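Long-range contact in putative polysaccharide binding proteins (DUF1812) (Bacteroides thetaiotaomicron VPI-5482, PDB 3GF8), which is of uncertain function but, as a FimB/Mfa2-family outer-membrane lipoprotein, probably takes part in assembling or anchoring fimbriae: residues A[24-29]-A[261-266]. Numbering follows the deposited sequence.
Sequences YNMEFA and LDRQSN. With EDO (1,2-ethanediol), chain B.
The guanidinium of Arg263 lies between two rings: Phe28 is stacked flat on one face (centres 3.8 Å apart, planes at 19°), and Tyr24 covers the opposite face at an inclination of 41°, its CE1 3.5 Å from Arg263 NH2. At the edge sits Asn25 O. These contacts join the loop after strand 16-21, through a type I beta turn from Asn25 to Phe28, to the C-terminal end of helix 257-263. Arg263 NH1 donates to Asn25 O (3.1 Å, 156° at the hydrogen), staying near the guanidinium plane; Phe28 N reaches the same oxygen from the other face of its carbonyl, so two donors grip it. With its chain extended from CG to NE, Arg263 runs across one face of Tyr24, and CG lies over the ring centre, 4.0 Å from the centroid, a CH-pi contact. A salt bridge from Arg263 NE to Glu259 probably helps fix the group's rotation. Met26 CG makes a van der Waals contact with Gln264 NE2 at 3.6 Å, and that nitrogen is hydrogen-bonded to Glu251. Asp262 OD1 is held by Gln258 and by a salt bridge to Arg216, while one water, in the Tyr24 ring plane, bridges Tyr24 OH (2.5 Å) and Asp262 OD2 (2.6 Å).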
loop_
_atom_site.group_PDB
_atom_site.type_symbol
_atom_site.label_atom_id
_atom_site.label_comp_id
_atom_site.label_asym_id
_atom_site.label_seq_id
_atom_site.Cartn_x
_atom_site.Cartn_y
_atom_site.Cartn_z
ATOM N N TYR A 24 -2.712 -12.518 -1.833
ATOM C CA TYR A 24 -3.346 -11.493 -2.703
ATOM C C TYR A 24 -2.275 -10.568 -3.379
ATOM O O TYR A 24 -2.136 -9.382 -3.073
ATOM C CB TYR A 24 -4.402 -10.721 -1.911
ATOM C CG TYR A 24 -5.478 -10.083 -2.748
ATOM C CD1 TYR A 24 -6.352 -10.847 -3.495
ATOM C CD2 TYR A 24 -5.649 -8.716 -2.766
ATOM C CE1 TYR A 24 -7.344 -10.266 -4.252
ATOM C CE2 TYR A 24 -6.637 -8.124 -3.524
ATOM C CZ TYR A 24 -7.492 -8.911 -4.253
ATOM O OH TYR A 24 -8.484 -8.328 -5.012
ATOM N N ASN A 25 -1.530 -11.146 -4.319
ATOM C CA ASN A 25 -0.426 -10.470 -4.980
ATOM C C ASN A 25 -0.364 -10.912 -6.439
ATOM O O ASN A 25 -1.160 -11.756 -6.836
ATOM C CB ASN A 25 0.891 -10.757 -4.267
ATOM C CG ASN A 25 1.148 -12.230 -4.063
ATOM O OD1 ASN A 25 1.204 -13.012 -5.014
ATOM N ND2 ASN A 25 1.299 -12.625 -2.800
HETATM N N MSE A 26 0.567 -10.366 -7.238
HETATM C CA MSE A 26 0.614 -10.732 -8.646
HETATM C C MSE A 26 1.194 -12.122 -8.875
HETATM O O MSE A 26 1.090 -12.637 -9.970
HETATM C CB MSE A 26 1.349 -9.705 -9.493
HETATM C CG MSE A 26 0.681 -8.352 -9.467
HETATM SE SE MSE A 26 -1.006 -8.376 -10.366
HETATM C CE MSE A 26 -0.237 -8.237 -12.166
ATOM N N GLU A 27 1.752 -12.748 -7.850
ATOM C CA GLU A 27 2.210 -14.117 -7.996
ATOM C C GLU A 27 1.096 -15.083 -7.599
ATOM O O GLU A 27 1.272 -16.289 -7.640
ATOM C CB GLU A 27 3.477 -14.352 -7.162
ATOM C CG GLU A 27 4.676 -13.472 -7.576
ATOM N N PHE A 28 -0.066 -14.576 -7.197
ATOM C CA PHE A 28 -1.164 -15.471 -6.797
ATOM C C PHE A 28 -0.679 -16.609 -5.894
ATOM O O PHE A 28 -1.165 -17.730 -5.992
ATOM C CB PHE A 28 -1.861 -16.041 -8.050
ATOM C CG PHE A 28 -2.623 -15.028 -8.786
ATOM C CD1 PHE A 28 -1.970 -14.099 -9.563
ATOM C CD2 PHE A 28 -3.984 -14.922 -8.631
ATOM C CE1 PHE A 28 -2.666 -13.093 -10.203
ATOM C CE2 PHE A 28 -4.691 -13.928 -9.293
ATOM C CZ PHE A 28 -4.026 -13.016 -10.084
ATOM N N ALA A 29 0.259 -16.323 -5.003
ATOM C CA ALA A 29 0.832 -17.347 -4.130
ATOM C C ALA A 29 1.174 -16.730 -2.777
ATOM O O ALA A 29 1.411 -15.524 -2.682
ATOM C CB ALA A 29 2.053 -17.948 -4.794
ATOM N N LEU A 261 -4.510 -2.804 -8.543
ATOM C CA LEU A 261 -3.899 -1.866 -7.597
ATOM C C LEU A 261 -3.570 -2.511 -6.225
ATOM O O LEU A 261 -2.546 -2.186 -5.597
ATOM C CB LEU A 261 -4.794 -0.651 -7.408
ATOM C CG LEU A 261 -4.986 0.223 -8.651
ATOM C CD1 LEU A 261 -5.916 1.423 -8.290
ATOM C CD2 LEU A 261 -3.640 0.659 -9.225
ATOM N N ASP A 262 -4.415 -3.425 -5.771
ATOM C CA ASP A 262 -4.186 -4.089 -4.485
ATOM C C ASP A 262 -3.148 -5.160 -4.611
ATOM O O ASP A 262 -2.263 -5.300 -3.730
ATOM C CB ASP A 262 -5.444 -4.751 -3.943
ATOM C CG ASP A 262 -6.464 -3.763 -3.461
ATOM O OD1 ASP A 262 -6.101 -2.650 -3.034
ATOM O OD2 ASP A 262 -7.648 -4.112 -3.510
ATOM N N ARG A 263 -3.240 -5.927 -5.686
ATOM C CA ARG A 263 -2.347 -7.074 -5.852
ATOM C C ARG A 263 -0.918 -6.690 -6.172
ATOM O O ARG A 263 0.013 -7.348 -5.734
ATOM C CB ARG A 263 -2.845 -7.995 -6.961
ATOM C CG ARG A 263 -3.821 -9.048 -6.518
ATOM C CD ARG A 263 -4.056 -9.993 -7.683
ATOM N NE ARG A 263 -5.220 -10.829 -7.469
ATOM C CZ ARG A 263 -5.224 -11.972 -6.793
ATOM N NH1 ARG A 263 -4.112 -12.479 -6.251
ATOM N NH2 ARG A 263 -6.369 -12.629 -6.679
ATOM N N GLN A 264 -0.751 -5.649 -6.985
ATOM C CA GLN A 264 0.567 -5.188 -7.391
ATOM C C GLN A 264 1.035 -4.104 -6.443
ATOM O O GLN A 264 0.323 -3.111 -6.226
ATOM C CB GLN A 264 0.502 -4.623 -8.827
ATOM C CG GLN A 264 1.856 -4.183 -9.415
ATOM C CD GLN A 264 2.939 -5.245 -9.233
ATOM O OE1 GLN A 264 3.501 -5.373 -8.152
ATOM N NE2 GLN A 264 3.222 -6.008 -10.284
ATOM N N SER A 265 2.230 -4.256 -5.887
ATOM C CA SER A 265 2.743 -3.182 -5.042
ATOM C C SER A 265 4.101 -2.634 -5.443
ATOM O O SER A 265 4.647 -1.763 -4.752
ATOM C CB SER A 265 2.734 -3.621 -3.563
ATOM O OG SER A 265 1.420 -3.973 -3.170
ATOM N N ASN A 266 4.671 -3.154 -6.527
ATOM C CA ASN A 266 5.853 -2.556 -7.109
ATOM C C ASN A 266 5.602 -2.174 -8.535
ATOM O O ASN A 266 5.314 -3.032 -9.365
ATOM C CB ASN A 266 7.015 -3.520 -7.089
ATOM C CG ASN A 266 7.366 -3.936 -5.721
ATOM O OD1 ASN A 266 6.957 -4.998 -5.267
ATOM N ND2 ASN A 266 8.095 -3.082 -5.018
HETATM C C1 EDO B . 9.754 -1.056 -7.876
HETATM O O1 EDO B . 9.596 -1.613 -6.557
HETATM C C2 EDO B . 11.197 -1.259 -8.334
HETATM O O2 EDO B . 11.276 -1.870 -9.635
HETATM O O HOH W 1 -2.353 -7.049 -1.761
HETATM O O HOH W 2 -9.109 -5.990 -4.624
HETATM O O HOH W 3 2.848 -8.921 -6.463
#